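Local coordinates for putative methyltransferase from antibiotic biosynthesis pathway (Anabaena variabilis ATCC 29413, PDB 3EGE), which probably acts as an S-adenosylmethionine-dependent methyltransferase, perhaps in an antibiotic biosynthesis pathway, although its substrate is not established, at residues A25-L30 / V50-Q55; L164-E167 / R171-E174; H182-S185 / A190-W193. All coordinates share one frame; numbering follows the deposited sequence.

From the N terminus, contact 1 joins two helices lying on the sheet: residues 25-30 of helix 20-30 meet 50-55, in helix 47-53 and what follows it, closing a 19-residue excursion containing strand 37-41. Contact 2 ties a helix to a sheet strand, where the end of helix 158-169 folds back on the start of strand 172-181; of residues 168-170 between the segments, two are still helical. Contact 3 closes a four-residue loop between 182-185 and 190-193, two parts of the loop after that strand. The three are in series, neither nested nor crossed. Centres of contacts 1 and 2 lie about 21 Å apart, 1 and 3 about 20 Å, 2 and 3 about 30 Å.

Contact 1: residues A25-L30 / V50-Q55; sequences AIINLL and VALANQ
Ile27 turns CG1 anti to its carbonyl carbon (chi1 -70°), and a further bend at chi2 sets CD1 against Leu52, whose own CG is likewise anti to the carbonyl carbon. The setting is the Rossmann-like fold of the methyltransferase superfamily, in which helices 20-30 and 47-53 pack beside each other over the central sheet. The backbones come nearest at this same pair, with Ile27 CA and Leu52 CA 7.6 Å apart. The side chains of Ile27 and Leu52 run antiparallel alongside one another, and CD1 of Ile27 comes to 3.4 Å from CD2 of Leu52, a tight apolar contact. Deeper down, Ile26 lies crosswise to Leu52: its CG2 branch faces the fork of the leucine, 3.9 Å from CD2 and 4.0 Å from CD1. Ile26 and Leu52 also both rest on Ile99 of strand 97-101, which places this layer directly on the sheet. The outer margin belongs to exposed Gln55. It takes part through its aliphatic portion, bent at chi2, with CB 3.7 Å from CD1 of Ile27 and CG 3.9 Å from CG1 of Ile27.

Contact 2: residues L164-E167 / R171-E174; sequences LLQE and RRVE
Val173 presses its CG2 methyl onto the helix at Leu165 and Gln166, and this is the dense part of the contact. The methyl lies 3.7 Å from the backbone N of Gln166 and 3.8 Å from CG of Leu165, while CB of Gln166 flanks it at 3.8 Å. The leucine side chain stands roughly perpendicular to that of Val173, with CD2 of the leucine reaching towards both valine methyls. Beside this apolar patch is one polar bond. Gln166 holds CG anti to its backbone N (chi1 -163°) and runs on extended, which carries OE1 over to the strand, where it accepts the N-H of Val173 at 3.1 Å. The bond is nearly straight at the hydrogen (174°), yet the donor stands above the carbonyl plane, 53° out of it. Valine packing and this bond together join the C-terminal part of helix 158-169 to the start of strand 172-181 in a tight helix-to-strand connection. That strand pairs with strand 252-258 in the C-terminal part of the mixed sheet, and Ile255 there touches both Leu165 and Val173. The looser side lies across the strand, where exposed Arg172 and partly exposed Glu174 both direct CB away from the helix. With its chain bent at chi3, Arg172 turns the guanidinium edge in plane to Glu174 OE2, and the salt bridge is long: 3.4 Å from NH2 to OE2, with weak hydrogen bonds from both NE and NH2.

Contact 3: residues H182-S185 / A190-W193; sequences HDLS and AAAW
Trp193 directs the six-membered part of its indole at His182, so that CZ2 lies 3.6 Å from the histidine CA and 3.7 Å from its CB. The approach is oblique, and it is the root of the histidine, not the imidazole, that meets the indole. The torsions account for this: chi1 of 63° in Trp193 tucks CG over its own backbone, bringing the ring towards the opposing loop, whereas His182 with chi1 71° sends its imidazole away. There Asp183 CG lies 3.7 Å above one imidazole face, offset towards its rim. A hydrogen bond from NE1 to Pro181 O, immediately before His182, restrains the indole; Ala190 O lies in the ring plane at its edge.

A second, apolar point of contact faces Leu184 towards Ala191, CD1 of the leucine being 4.1 Å from CB of the alanine; the backbones are close here, with the two CA atoms 6.3 Å apart. A water bridges the backbones, donating to His182 O at 2.6 Å and to Ala191 O at 2.9 Å. It also lies above one face of the indole, offset towards the rim. Two carbonyls in a largely buried setting are satisfied in this way, and Ala191 O is gripped a second time by Arg195 NH2, which also binds Leu184 O. Residues 190-193 form a type I beta turn.

Both segments belong to the long loop between strand 172-181 and helix 202-206. Asp183 anchors it to helix 20-30 by a salt bridge to Arg21, Ser185 OG bonds to Val17 O and Ser185 N to Asp19 OD2, just before that helix, and Trp193 O accepts a bond from Trp140 NE1, in the connection between strand 126-131 and helix 146-153.

Contact 1: residues A25-L30 / V50-Q55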
loop_
_atom_site.group_PDB
_atom_site.type_symbol
_atom_site.label_atom_id
_atom_site.label_comp_id
_atom_site.label_asym_id
_atom_site.label_seq_id
_atom_site.Cartn_x
_atom_site.Cartn_y
_atom_site.Cartn_z
ATOM N N ALA A 25 12.955 0.252 0.933
ATOM C CA ALA A 25 12.445 -0.842 1.784
ATOM C C ALA A 25 12.132 -2.090 0.943
ATOM O O ALA A 25 12.574 -3.187 1.283
ATOM C CB ALA A 25 11.180 -0.386 2.562
ATOM N N ILE A 26 11.394 -1.902 -0.154
ATOM C CA ILE A 26 11.044 -3.001 -1.096
ATOM C C ILE A 26 12.315 -3.598 -1.728
ATOM O O ILE A 26 12.486 -4.822 -1.754
ATOM C CB ILE A 26 10.101 -2.523 -2.219
ATOM C CG1 ILE A 26 8.748 -2.041 -1.651
ATOM C CG2 ILE A 26 9.823 -3.648 -3.241
ATOM C CD1 ILE A 26 7.993 -1.119 -2.626
ATOM N N ILE A 27 13.204 -2.729 -2.211
ATOM C CA ILE A 27 14.475 -3.150 -2.801
ATOM C C ILE A 27 15.306 -3.979 -1.815
ATOM O O ILE A 27 15.868 -5.005 -2.208
ATOM C CB ILE A 27 15.302 -1.931 -3.353
ATOM C CG1 ILE A 27 14.623 -1.336 -4.595
ATOM C CG2 ILE A 27 16.758 -2.321 -3.725
ATOM C CD1 ILE A 27 14.638 -2.211 -5.859
ATOM N N ASN A 28 15.365 -3.548 -0.547
ATOM C CA ASN A 28 16.144 -4.266 0.478
ATOM C C ASN A 28 15.565 -5.651 0.791
ATOM O O ASN A 28 16.316 -6.630 0.867
ATOM C CB ASN A 28 16.369 -3.396 1.725
ATOM C CG ASN A 28 17.249 -2.161 1.428
ATOM O OD1 ASN A 28 18.209 -2.224 0.646
ATOM N ND2 ASN A 28 16.919 -1.040 2.059
ATOM N N LEU A 29 14.238 -5.736 0.907
ATOM C CA LEU A 29 13.569 -7.031 1.122
ATOM C C LEU A 29 13.685 -8.006 -0.076
ATOM O O LEU A 29 13.716 -9.226 0.114
ATOM C CB LEU A 29 12.093 -6.831 1.505
ATOM C CG LEU A 29 11.862 -6.239 2.903
ATOM C CD1 LEU A 29 10.379 -5.970 3.133
ATOM C CD2 LEU A 29 12.457 -7.152 4.017
ATOM N N LEU A 30 13.728 -7.459 -1.291
ATOM C CA LEU A 30 13.855 -8.253 -2.517
ATOM C C LEU A 30 15.241 -8.836 -2.634
ATOM O O LEU A 30 15.393 -9.986 -3.058
ATOM C CB LEU A 30 13.541 -7.421 -3.772
ATOM C CG LEU A 30 12.075 -7.112 -4.080
ATOM C CD1 LEU A 30 12.020 -6.112 -5.225
ATOM C CD2 LEU A 30 11.241 -8.374 -4.418
ATOM N N VAL A 50 7.174 1.430 -12.019
ATOM C CA VAL A 50 8.154 2.305 -12.709
ATOM C C VAL A 50 9.321 2.672 -11.801
ATOM O O VAL A 50 10.473 2.649 -12.236
ATOM C CB VAL A 50 7.485 3.609 -13.280
ATOM C CG1 VAL A 50 8.552 4.594 -13.847
ATOM C CG2 VAL A 50 6.433 3.237 -14.350
ATOM N N ALA A 51 9.006 3.009 -10.552
ATOM C CA ALA A 51 10.004 3.348 -9.532
ATOM C C ALA A 51 11.021 2.195 -9.334
ATOM O O ALA A 51 12.233 2.427 -9.313
ATOM C CB ALA A 51 9.299 3.733 -8.193
ATOM N N LEU A 52 10.516 0.967 -9.231
ATOM C CA LEU A 52 11.375 -0.239 -9.129
ATOM C C LEU A 52 12.062 -0.579 -10.433
ATOM O O LEU A 52 13.199 -1.044 -10.400
ATOM C CB LEU A 52 10.587 -1.448 -8.618
ATOM C CG LEU A 52 10.175 -1.306 -7.144
ATOM C CD1 LEU A 52 8.942 -2.115 -6.877
ATOM C CD2 LEU A 52 11.332 -1.691 -6.209
ATOM N N ALA A 53 11.396 -0.345 -11.574
ATOM C CA ALA A 53 12.031 -0.526 -12.895
ATOM C C ALA A 53 13.254 0.393 -12.991
ATOM O O ALA A 53 14.324 -0.038 -13.396
ATOM C CB ALA A 53 11.048 -0.257 -14.068
ATOM N N ASN A 54 13.092 1.642 -12.544
ATOM C CA ASN A 54 14.188 2.618 -12.491
ATOM C C ASN A 54 15.328 2.269 -11.551
ATOM O O ASN A 54 16.369 2.914 -11.638
ATOM C CB ASN A 54 13.650 4.033 -12.199
ATOM C CG ASN A 54 12.877 4.624 -13.378
ATOM O OD1 ASN A 54 13.149 4.307 -14.529
ATOM N ND2 ASN A 54 11.942 5.502 -13.092
ATOM N N GLN A 55 15.145 1.277 -10.663
ATOM C CA GLN A 55 16.242 0.751 -9.825
ATOM C C GLN A 55 17.069 -0.327 -10.527
ATOM O O GLN A 55 17.976 -0.842 -9.920
ATOM C CB GLN A 55 15.712 0.163 -8.510
ATOM C CG GLN A 55 15.029 1.163 -7.569
ATOM C CD GLN A 55 15.969 2.210 -6.993
ATOM O OE1 GLN A 55 15.642 3.390 -6.990
ATOM N NE2 GLN A 55 17.141 1.790 -6.530
#

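Contact 2: residues L164-E167 / R171-E174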
loop_
_atom_site.group_PDB
_atom_site.type_symbol
_atom_site.label_atom_id
_atom_site.label_comp_id
_atom_site.label_asym_id
_atom_site.label_seq_id
_atom_site.Cartn_x
_atom_site.Cartn_y
_atom_site.Cartn_z
ATOM N N LEU A 164 -1.717 -17.532 5.917
ATOM C CA LEU A 164 -2.172 -17.886 4.556
ATOM C C LEU A 164 -1.019 -17.887 3.562
ATOM O O LEU A 164 -0.963 -18.739 2.680
ATOM C CB LEU A 164 -3.296 -16.970 4.042
ATOM C CG LEU A 164 -4.709 -17.074 4.636
ATOM C CD1 LEU A 164 -5.591 -16.032 3.975
ATOM C CD2 LEU A 164 -5.330 -18.449 4.462
ATOM N N LEU A 165 -0.100 -16.938 3.717
ATOM C CA LEU A 165 1.064 -16.851 2.857
ATOM C C LEU A 165 1.964 -18.041 3.129
ATOM O O LEU A 165 2.327 -18.771 2.203
ATOM C CB LEU A 165 1.823 -15.528 3.084
ATOM C CG LEU A 165 2.973 -15.195 2.102
ATOM C CD1 LEU A 165 2.485 -15.218 0.652
ATOM C CD2 LEU A 165 3.611 -13.826 2.462
ATOM N N GLN A 166 2.268 -18.245 4.408
ATOM C CA GLN A 166 3.142 -19.316 4.872
ATOM C C GLN A 166 2.653 -20.717 4.455
ATOM O O GLN A 166 3.453 -21.508 3.991
ATOM C CB GLN A 166 3.365 -19.188 6.381
ATOM C CG GLN A 166 4.539 -19.953 6.911
ATOM C CD GLN A 166 5.040 -19.350 8.230
ATOM O OE1 GLN A 166 6.257 -19.193 8.406
ATOM N NE2 GLN A 166 4.103 -18.983 9.156
ATOM N N GLU A 167 1.350 -20.970 4.572
ATOM C CA GLU A 167 0.722 -22.225 4.113
ATOM C C GLU A 167 0.836 -22.493 2.605
ATOM O O GLU A 167 0.931 -23.643 2.204
ATOM C CB GLU A 167 -0.777 -22.239 4.436
ATOM C CG GLU A 167 -1.120 -22.521 5.866
ATOM C CD GLU A 167 -2.594 -22.267 6.197
ATOM O OE1 GLU A 167 -3.322 -21.604 5.411
ATOM O OE2 GLU A 167 -3.021 -22.721 7.283
ATOM N N ARG A 171 7.837 -21.536 2.770
ATOM C CA ARG A 171 9.056 -20.782 3.077
ATOM C C ARG A 171 8.635 -20.036 4.332
ATOM O O ARG A 171 7.428 -19.745 4.495
ATOM C CB ARG A 171 9.408 -19.790 1.970
ATOM C CG ARG A 171 9.713 -20.390 0.621
ATOM C CD ARG A 171 11.201 -20.601 0.334
ATOM N NE ARG A 171 11.922 -19.333 0.091
ATOM C CZ ARG A 171 13.016 -19.168 -0.685
ATOM N NH1 ARG A 171 13.560 -20.176 -1.394
ATOM N NH2 ARG A 171 13.556 -17.945 -0.805
ATOM N N ARG A 172 9.585 -19.761 5.227
ATOM C CA ARG A 172 9.250 -19.041 6.462
ATOM C C ARG A 172 8.846 -17.619 6.062
ATOM O O ARG A 172 9.481 -17.001 5.201
ATOM C CB ARG A 172 10.388 -19.029 7.492
ATOM C CG ARG A 172 9.972 -18.381 8.843
ATOM C CD ARG A 172 11.045 -18.382 9.924
ATOM N NE ARG A 172 12.168 -17.483 9.625
ATOM C CZ ARG A 172 13.281 -17.801 8.946
ATOM N NH1 ARG A 172 13.487 -19.024 8.434
ATOM N NH2 ARG A 172 14.219 -16.864 8.755
ATOM N N VAL A 173 7.748 -17.160 6.646
ATOM C CA VAL A 173 7.222 -15.824 6.439
ATOM C C VAL A 173 7.529 -15.033 7.712
ATOM O O VAL A 173 7.312 -15.535 8.812
ATOM C CB VAL A 173 5.697 -15.866 6.126
ATOM C CG1 VAL A 173 5.041 -14.483 6.254
ATOM C CG2 VAL A 173 5.476 -16.463 4.737
ATOM N N GLU A 174 8.071 -13.826 7.534
ATOM C CA GLU A 174 8.341 -12.862 8.598
ATOM C C GLU A 174 7.581 -11.577 8.316
ATOM O O GLU A 174 7.098 -11.365 7.203
ATOM C CB GLU A 174 9.826 -12.553 8.684
ATOM C CG GLU A 174 10.609 -13.632 9.391
ATOM C CD GLU A 174 12.098 -13.341 9.470
ATOM O OE1 GLU A 174 12.560 -12.344 8.863
ATOM O OE2 GLU A 174 12.815 -14.130 10.130
#

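Contact 3: residues H182-S185 / A190-W193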
loop_
_atom_site.group_PDB
_atom_site.type_symbol
_atom_site.label_atom_id
_atom_site.label_comp_id
_atom_site.label_asym_id
_atom_site.label_seq_id
_atom_site.Cartn_x
_atom_site.Cartn_y
_atom_site.Cartn_z
ATOM N N HIS A 182 6.853 11.488 8.755
ATOM C CA HIS A 182 5.902 12.600 8.731
ATOM C C HIS A 182 5.783 13.295 7.373
ATOM O O HIS A 182 4.808 14.003 7.169
ATOM C CB HIS A 182 6.276 13.645 9.786
ATOM C CG HIS A 182 7.510 14.428 9.449
ATOM N ND1 HIS A 182 7.460 15.663 8.839
ATOM C CD2 HIS A 182 8.822 14.127 9.590
ATOM C CE1 HIS A 182 8.691 16.099 8.644
ATOM N NE2 HIS A 182 9.534 15.182 9.083
ATOM N N ASP A 183 6.749 13.080 6.459
ATOM C CA ASP A 183 6.823 13.768 5.148
ATOM C C ASP A 183 6.794 12.846 3.919
ATOM O O ASP A 183 7.472 13.105 2.908
ATOM C CB ASP A 183 8.031 14.729 5.123
ATOM C CG ASP A 183 9.346 14.054 5.465
ATOM O OD1 ASP A 183 9.313 12.849 5.779
ATOM O OD2 ASP A 183 10.407 14.736 5.461
ATOM N N LEU A 184 5.976 11.791 3.988
ATOM C CA LEU A 184 5.794 10.872 2.850
ATOM C C LEU A 184 5.174 11.594 1.641
ATOM O O LEU A 184 4.215 12.362 1.780
ATOM C CB LEU A 184 4.895 9.674 3.193
ATOM C CG LEU A 184 5.439 8.545 4.044
ATOM C CD1 LEU A 184 4.288 7.637 4.475
ATOM C CD2 LEU A 184 6.515 7.740 3.281
ATOM N N SER A 185 5.752 11.336 0.472
ATOM C CA SER A 185 5.270 11.878 -0.808
ATOM C C SER A 185 3.997 11.151 -1.282
ATOM O O SER A 185 3.193 11.707 -2.017
ATOM C CB SER A 185 6.369 11.746 -1.875
ATOM O OG SER A 185 6.682 10.384 -2.114
ATOM N N ALA A 190 -3.524 7.269 5.787
ATOM C CA ALA A 190 -2.938 7.844 7.021
ATOM C C ALA A 190 -1.583 8.572 6.842
ATOM O O ALA A 190 -0.965 8.956 7.838
ATOM C CB ALA A 190 -2.807 6.762 8.096
ATOM N N ALA A 191 -1.152 8.799 5.604
ATOM C CA ALA A 191 0.146 9.402 5.330
ATOM C C ALA A 191 0.248 10.874 5.770
ATOM O O ALA A 191 1.336 11.295 6.187
ATOM C CB ALA A 191 0.534 9.216 3.850
ATOM N N ALA A 192 -0.860 11.635 5.738
ATOM C CA ALA A 192 -0.855 13.037 6.202
ATOM C C ALA A 192 -1.187 13.150 7.732
ATOM O O ALA A 192 -1.742 14.170 8.202
ATOM C CB ALA A 192 -1.785 13.886 5.360
ATOM N N TRP A 193 -0.791 12.127 8.508
ATOM C CA TRP A 193 -0.980 12.096 9.973
ATOM C C TRP A 193 -0.395 13.280 10.760
ATOM O O TRP A 193 -0.825 13.524 11.860
ATOM C CB TRP A 193 -0.412 10.805 10.587
ATOM C CG TRP A 193 1.060 10.610 10.450
ATOM C CD1 TRP A 193 1.704 9.959 9.444
ATOM C CD2 TRP A 193 2.073 11.034 11.365
ATOM N NE1 TRP A 193 3.050 9.928 9.678
ATOM C CE2 TRP A 193 3.314 10.571 10.854
ATOM C CE3 TRP A 193 2.061 11.725 12.585
ATOM C CZ2 TRP A 193 4.534 10.829 11.491
ATOM C CZ3 TRP A 193 3.287 11.961 13.236
ATOM C CH2 TRP A 193 4.497 11.525 12.681
HETATM O O HOH W 1 2.354 13.428 7.850
#